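Local coordinates for protein (superoxide dismutase) (Aquifex pyrophilus, PDB 1COJ) that converts superoxide radicals into hydrogen peroxide and molecular oxygen, using one iron ion bound in each subunit of a homotetramer, at residues Ile160-Ala168 / Arg177-Phe185. Numbering follows the deposited sequence.
With FE (Fe (III) ion), chain B.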
ATOM      1  N   ILE A 160      18.843   3.185  14.989  1.00 10.18           N
ATOM      2  CA  ILE A 160      18.776   4.567  14.512  1.00 10.46           C
ATOM      3  C   ILE A 160      17.521   4.704  13.654  1.00 11.79           C
ATOM      4  O   ILE A 160      17.305   3.911  12.730  1.00 12.24           O
ATOM      5  CB  ILE A 160      20.020   4.959  13.670  1.00 11.04           C
ATOM      6  CG1 ILE A 160      21.283   4.916  14.534  1.00 12.28           C
ATOM      7  CG2 ILE A 160      19.824   6.347  13.049  1.00  8.93           C
ATOM      8  CD1 ILE A 160      22.565   5.262  13.778  1.00 10.99           C
ATOM      9  N   VAL A 161      16.698   5.704  13.963  1.00 10.25           N
ATOM     10  CA  VAL A 161      15.449   5.936  13.243  1.00 10.56           C
ATOM     11  C   VAL A 161      15.368   7.369  12.712  1.00 11.46           C
ATOM     12  O   VAL A 161      15.437   8.328  13.482  1.00 12.90           O
ATOM     13  CB  VAL A 161      14.231   5.666  14.168  1.00 10.92           C
ATOM     14  CG1 VAL A 161      12.940   5.913  13.432  1.00 13.10           C
ATOM     15  CG2 VAL A 161      14.269   4.237  14.684  1.00 10.91           C
ATOM     16  N   ILE A 162      15.230   7.510  11.398  1.00  9.86           N
ATOM     17  CA  ILE A 162      15.135   8.825  10.773  1.00 10.03           C
ATOM     18  C   ILE A 162      13.754   9.013  10.158  1.00  9.45           C
ATOM     19  O   ILE A 162      13.319   8.219   9.321  1.00 10.38           O
ATOM     20  CB  ILE A 162      16.188   9.022   9.650  1.00  9.67           C
ATOM     21  CG1 ILE A 162      17.586   8.648  10.146  1.00 13.60           C
ATOM     22  CG2 ILE A 162      16.176  10.477   9.171  1.00 11.47           C
ATOM     23  CD1 ILE A 162      18.676   8.796   9.088  1.00 15.34           C
ATOM     24  N   ASP A 163      13.063  10.059  10.595  1.00  9.06           N
ATOM     25  CA  ASP A 163      11.739  10.389  10.091  1.00  9.86           C
ATOM     26  C   ASP A 163      11.900  11.145   8.771  1.00 12.07           C
ATOM     27  O   ASP A 163      12.566  12.180   8.734  1.00 13.05           O
ATOM     28  CB  ASP A 163      11.008  11.286  11.098  1.00  9.06           C
ATOM     29  CG  ASP A 163       9.535  11.460  10.774  1.00 14.18           C
ATOM     30  OD1 ASP A 163       9.072  10.937   9.739  1.00 12.17           O
ATOM     31  OD2 ASP A 163       8.823  12.090  11.578  1.00 15.60           O
ATOM     32  N   THR A 164      11.308  10.635   7.692  1.00  9.99           N
ATOM     33  CA  THR A 164      11.402  11.317   6.408  1.00 10.35           C
ATOM     34  C   THR A 164      10.059  11.887   5.963  1.00 10.48           C
ATOM     35  O   THR A 164       9.912  12.333   4.829  1.00 12.53           O
ATOM     36  CB  THR A 164      12.024  10.426   5.294  1.00  9.49           C
ATOM     37  OG1 THR A 164      11.192   9.288   5.050  1.00 13.07           O
ATOM     38  CG2 THR A 164      13.413   9.957   5.694  1.00  9.22           C
ATOM     39  N   TYR A 165       9.063  11.844   6.846  1.00 11.13           N
ATOM     40  CA  TYR A 165       7.757  12.421   6.535  1.00  9.89           C
ATOM     41  C   TYR A 165       8.018  13.904   6.346  1.00 11.04           C
ATOM     42  O   TYR A 165       8.856  14.482   7.040  1.00 10.95           O
ATOM     43  CB  TYR A 165       6.779  12.258   7.696  1.00  9.81           C
ATOM     44  CG  TYR A 165       5.926  11.009   7.648  1.00 10.78           C
ATOM     45  CD1 TYR A 165       4.551  11.095   7.423  1.00 11.88           C
ATOM     46  CD2 TYR A 165       6.482   9.744   7.861  1.00 11.13           C
ATOM     47  CE1 TYR A 165       3.741   9.951   7.416  1.00 13.53           C
ATOM     48  CE2 TYR A 165       5.681   8.589   7.854  1.00 10.77           C
ATOM     49  CZ  TYR A 165       4.311   8.700   7.632  1.00 11.99           C
ATOM     50  OH  TYR A 165       3.504   7.574   7.654  1.00 11.38           O
ATOM     51  N   GLU A 166       7.266  14.534   5.456  1.00 12.34           N
ATOM     52  CA  GLU A 166       7.449  15.952   5.176  1.00 13.34           C
ATOM     53  C   GLU A 166       7.307  16.870   6.385  1.00 13.16           C
ATOM     54  O   GLU A 166       7.999  17.881   6.477  1.00 13.48           O
ATOM     55  CB  GLU A 166       6.522  16.386   4.045  1.00 12.66           C
ATOM     56  CG  GLU A 166       6.839  15.656   2.756  1.00 14.64           C
ATOM     57  CD  GLU A 166       5.933  16.029   1.604  1.00 18.39           C
ATOM     58  OE1 GLU A 166       4.722  16.258   1.817  1.00 15.97           O
ATOM     59  OE2 GLU A 166       6.442  16.071   0.465  1.00 19.53           O
ATOM     60  N   HIS A 167       6.449  16.509   7.334  1.00 12.90           N
ATOM     61  CA  HIS A 167       6.263  17.338   8.522  1.00 12.97           C
ATOM     62  C   HIS A 167       7.507  17.392   9.410  1.00 13.45           C
ATOM     63  O   HIS A 167       7.654  18.297  10.231  1.00 14.00           O
ATOM     64  CB  HIS A 167       5.038  16.880   9.336  1.00 14.67           C
ATOM     65  CG  HIS A 167       5.130  15.478   9.857  1.00 15.00           C
ATOM     66  ND1 HIS A 167       4.136  14.533   9.714  1.00 13.69           N
ATOM     67  CD2 HIS A 167       6.108  14.871  10.574  1.00 15.08           C
ATOM     68  CE1 HIS A 167       4.534  13.418  10.334  1.00 16.42           C
ATOM     69  NE2 HIS A 167       5.728  13.581  10.867  1.00 19.60           N
ATOM     70  N   ALA A 168       8.415  16.442   9.218  1.00 10.81           N
ATOM     71  CA  ALA A 168       9.631  16.375  10.017  1.00 11.01           C
ATOM     72  C   ALA A 168      10.669  17.454   9.686  1.00 11.76           C
ATOM     73  O   ALA A 168      11.452  17.850  10.560  1.00 12.44           O
ATOM     74  CB  ALA A 168      10.259  14.995   9.890  1.00 12.57           C
ATOM     75  N   ARG A 177      15.391  17.938   1.645  1.00 15.51           N
ATOM     76  CA  ARG A 177      15.635  16.863   2.603  1.00 13.87           C
ATOM     77  C   ARG A 177      17.107  16.632   2.993  1.00 14.05           C
ATOM     78  O   ARG A 177      17.402  16.387   4.163  1.00 13.80           O
ATOM     79  CB  ARG A 177      15.001  15.555   2.107  1.00 12.77           C
ATOM     80  CG  ARG A 177      15.019  14.429   3.131  1.00 11.64           C
ATOM     81  CD  ARG A 177      14.352  13.169   2.609  1.00 12.27           C
ATOM     82  NE  ARG A 177      12.915  13.342   2.395  1.00 11.96           N
ATOM     83  CZ  ARG A 177      12.109  12.398   1.913  1.00 11.36           C
ATOM     84  NH1 ARG A 177      12.591  11.201   1.599  1.00  9.71           N
ATOM     85  NH2 ARG A 177      10.819  12.656   1.732  1.00  9.74           N
ATOM     86  N   PRO A 178      18.047  16.715   2.030  1.00 14.19           N
ATOM     87  CA  PRO A 178      19.468  16.495   2.357  1.00 14.42           C
ATOM     88  C   PRO A 178      20.031  17.283   3.549  1.00 13.59           C
ATOM     89  O   PRO A 178      20.684  16.703   4.423  1.00 11.46           O
ATOM     90  CB  PRO A 178      20.174  16.841   1.050  1.00 13.84           C
ATOM     91  CG  PRO A 178      19.196  16.383   0.030  1.00 13.31           C
ATOM     92  CD  PRO A 178      17.877  16.887   0.575  1.00 14.20           C
ATOM     93  N   PRO A 179      19.811  18.609   3.598  1.00 12.86           N
ATOM     94  CA  PRO A 179      20.346  19.357   4.736  1.00 12.65           C
ATOM     95  C   PRO A 179      19.726  18.916   6.062  1.00 11.85           C
ATOM     96  O   PRO A 179      20.368  19.011   7.107  1.00 12.48           O
ATOM     97  CB  PRO A 179      20.011  20.810   4.389  1.00 13.47           C
ATOM     98  CG  PRO A 179      18.822  20.692   3.492  1.00 14.80           C
ATOM     99  CD  PRO A 179      19.173  19.521   2.630  1.00 14.23           C
ATOM    100  N   TYR A 180      18.495  18.421   6.014  1.00 11.30           N
ATOM    101  CA  TYR A 180      17.816  17.947   7.215  1.00 11.06           C
ATOM    102  C   TYR A 180      18.489  16.668   7.711  1.00 11.03           C
ATOM    103  O   TYR A 180      18.704  16.496   8.914  1.00 11.26           O
ATOM    104  CB  TYR A 180      16.328  17.708   6.927  1.00 11.01           C
ATOM    105  CG  TYR A 180      15.663  16.703   7.841  1.00 12.23           C
ATOM    106  CD1 TYR A 180      15.476  16.971   9.200  1.00 12.71           C
ATOM    107  CD2 TYR A 180      15.221  15.473   7.345  1.00 12.01           C
ATOM    108  CE1 TYR A 180      14.862  16.033  10.045  1.00 12.79           C
ATOM    109  CE2 TYR A 180      14.610  14.530   8.177  1.00 12.21           C
ATOM    110  CZ  TYR A 180      14.433  14.814   9.523  1.00 14.43           C
ATOM    111  OH  TYR A 180      13.832  13.881  10.339  1.00 12.17           O
ATOM    112  N   ILE A 181      18.832  15.780   6.781  1.00 12.09           N
ATOM    113  CA  ILE A 181      19.486  14.525   7.137  1.00 12.17           C
ATOM    114  C   ILE A 181      20.837  14.815   7.794  1.00 12.68           C
ATOM    115  O   ILE A 181      21.195  14.190   8.793  1.00 12.25           O
ATOM    116  CB  ILE A 181      19.671  13.614   5.903  1.00 13.38           C
ATOM    117  CG1 ILE A 181      18.305  13.296   5.283  1.00 14.95           C
ATOM    118  CG2 ILE A 181      20.371  12.322   6.305  1.00 12.91           C
ATOM    119  CD1 ILE A 181      18.378  12.633   3.916  1.00 14.40           C
ATOM    120  N   ASP A 182      21.571  15.787   7.256  1.00 13.45           N
ATOM    121  CA  ASP A 182      22.863  16.161   7.826  1.00 13.55           C
ATOM    122  C   ASP A 182      22.662  16.690   9.244  1.00 13.12           C
ATOM    123  O   ASP A 182      23.408  16.330  10.157  1.00 14.89           O
ATOM    124  CB  ASP A 182      23.554  17.232   6.972  1.00 17.94           C
ATOM    125  CG  ASP A 182      24.016  16.704   5.625  1.00 23.28           C
ATOM    126  OD1 ASP A 182      24.322  15.499   5.525  1.00 26.10           O
ATOM    127  OD2 ASP A 182      24.081  17.500   4.663  1.00 27.84           O
ATOM    128  N   ALA A 183      21.645  17.527   9.428  1.00 13.15           N
ATOM    129  CA  ALA A 183      21.346  18.097  10.736  1.00 12.95           C
ATOM    130  C   ALA A 183      21.005  16.994  11.736  1.00 14.41           C
ATOM    131  O   ALA A 183      21.438  17.041  12.884  1.00 14.96           O
ATOM    132  CB  ALA A 183      20.206  19.104  10.633  1.00 11.52           C
ATOM    133  N   PHE A 184      20.267  15.980  11.285  1.00 13.24           N
ATOM    134  CA  PHE A 184      19.900  14.861  12.151  1.00 12.99           C
ATOM    135  C   PHE A 184      21.164  14.188  12.697  1.00 13.15           C
ATOM    136  O   PHE A 184      21.272  13.922  13.899  1.00 10.81           O
ATOM    137  CB  PHE A 184      19.041  13.835  11.392  1.00 13.11           C
ATOM    138  CG  PHE A 184      18.732  12.601  12.196  1.00 12.20           C
ATOM    139  CD1 PHE A 184      17.607  12.551  13.012  1.00 13.33           C
ATOM    140  CD2 PHE A 184      19.580  11.496  12.156  1.00 12.69           C
ATOM    141  CE1 PHE A 184      17.336  11.420  13.783  1.00 12.94           C
ATOM    142  CE2 PHE A 184      19.318  10.364  12.921  1.00 11.94           C
ATOM    143  CZ  PHE A 184      18.192  10.327  13.735  1.00 10.52           C
ATOM    144  N   PHE A 185      22.118  13.917  11.813  1.00 14.65           N
ATOM    145  CA  PHE A 185      23.368  13.289  12.222  1.00 16.98           C
ATOM    146  C   PHE A 185      24.183  14.121  13.214  1.00 17.55           C
ATOM    147  O   PHE A 185      24.919  13.564  14.029  1.00 18.69           O
ATOM    148  CB  PHE A 185      24.207  12.926  10.999  1.00 19.23           C
ATOM    149  CG  PHE A 185      23.795  11.633  10.351  1.00 24.05           C
ATOM    150  CD1 PHE A 185      24.285  10.420  10.829  1.00 25.78           C
ATOM    151  CD2 PHE A 185      22.901  11.622   9.288  1.00 25.20           C
ATOM    152  CE1 PHE A 185      23.888   9.212  10.257  1.00 25.83           C
ATOM    153  CE2 PHE A 185      22.495  10.418   8.707  1.00 25.92           C
ATOM    154  CZ  PHE A 185      22.989   9.213   9.194  1.00 25.23           C
TER
HETATM  155 FE    FE B 213       6.958  12.396  12.068  0.55 20.15          FE
HETATM  156  O   HOH W   1       6.448  10.846  10.911  1.00 13.62           O
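Ile162 packs against helix 177-185, its CG1 lying over one face of the Phe184 ring in a CH-pi contact, 3.7 Å from CE2 and displaced toward the rim. CD1 of Ile162 reaches on toward Phe185, while Ile160 CG2 meets the edge of the Phe184 ring. The buried Val161 O faces CZ of Phe184 at 3.4 Å and has no hydrogen-bonding partner. Farther along, Tyr180 carries its CG anti to the backbone N (chi1 155°), which extends the phenol toward the strand end; its OH donates to Asp163 O (2.7 Å) in the carbonyl plane, on a lone pair, and also bonds Tyr84. Ala168 CB packs near the same hydroxyl. Arg177 sets a guanidinium face against Thr164 CB, 3.8 Å from NH1, and Thr164 O lies over a face without a hydrogen bond; the polar ends turn elsewhere, NH1 to Ala122 O, NH2 to Tyr169 OH and Thr164 OG1 to Phe125 O. The loose side is at the partly exposed Glu166, which barely meets the helix and whose OE2 instead bonds His167 ND1 of a neighbouring subunit. Asp163 OD1 accepts from Tyr165 N (3.0 Å), forming an Asx turn, while OD2 binds iron at 1.9 Å. With His167, His27, His81 and a water, Asp163 completes the five-ligand iron site characteristic of iron/manganese superoxide dismutases.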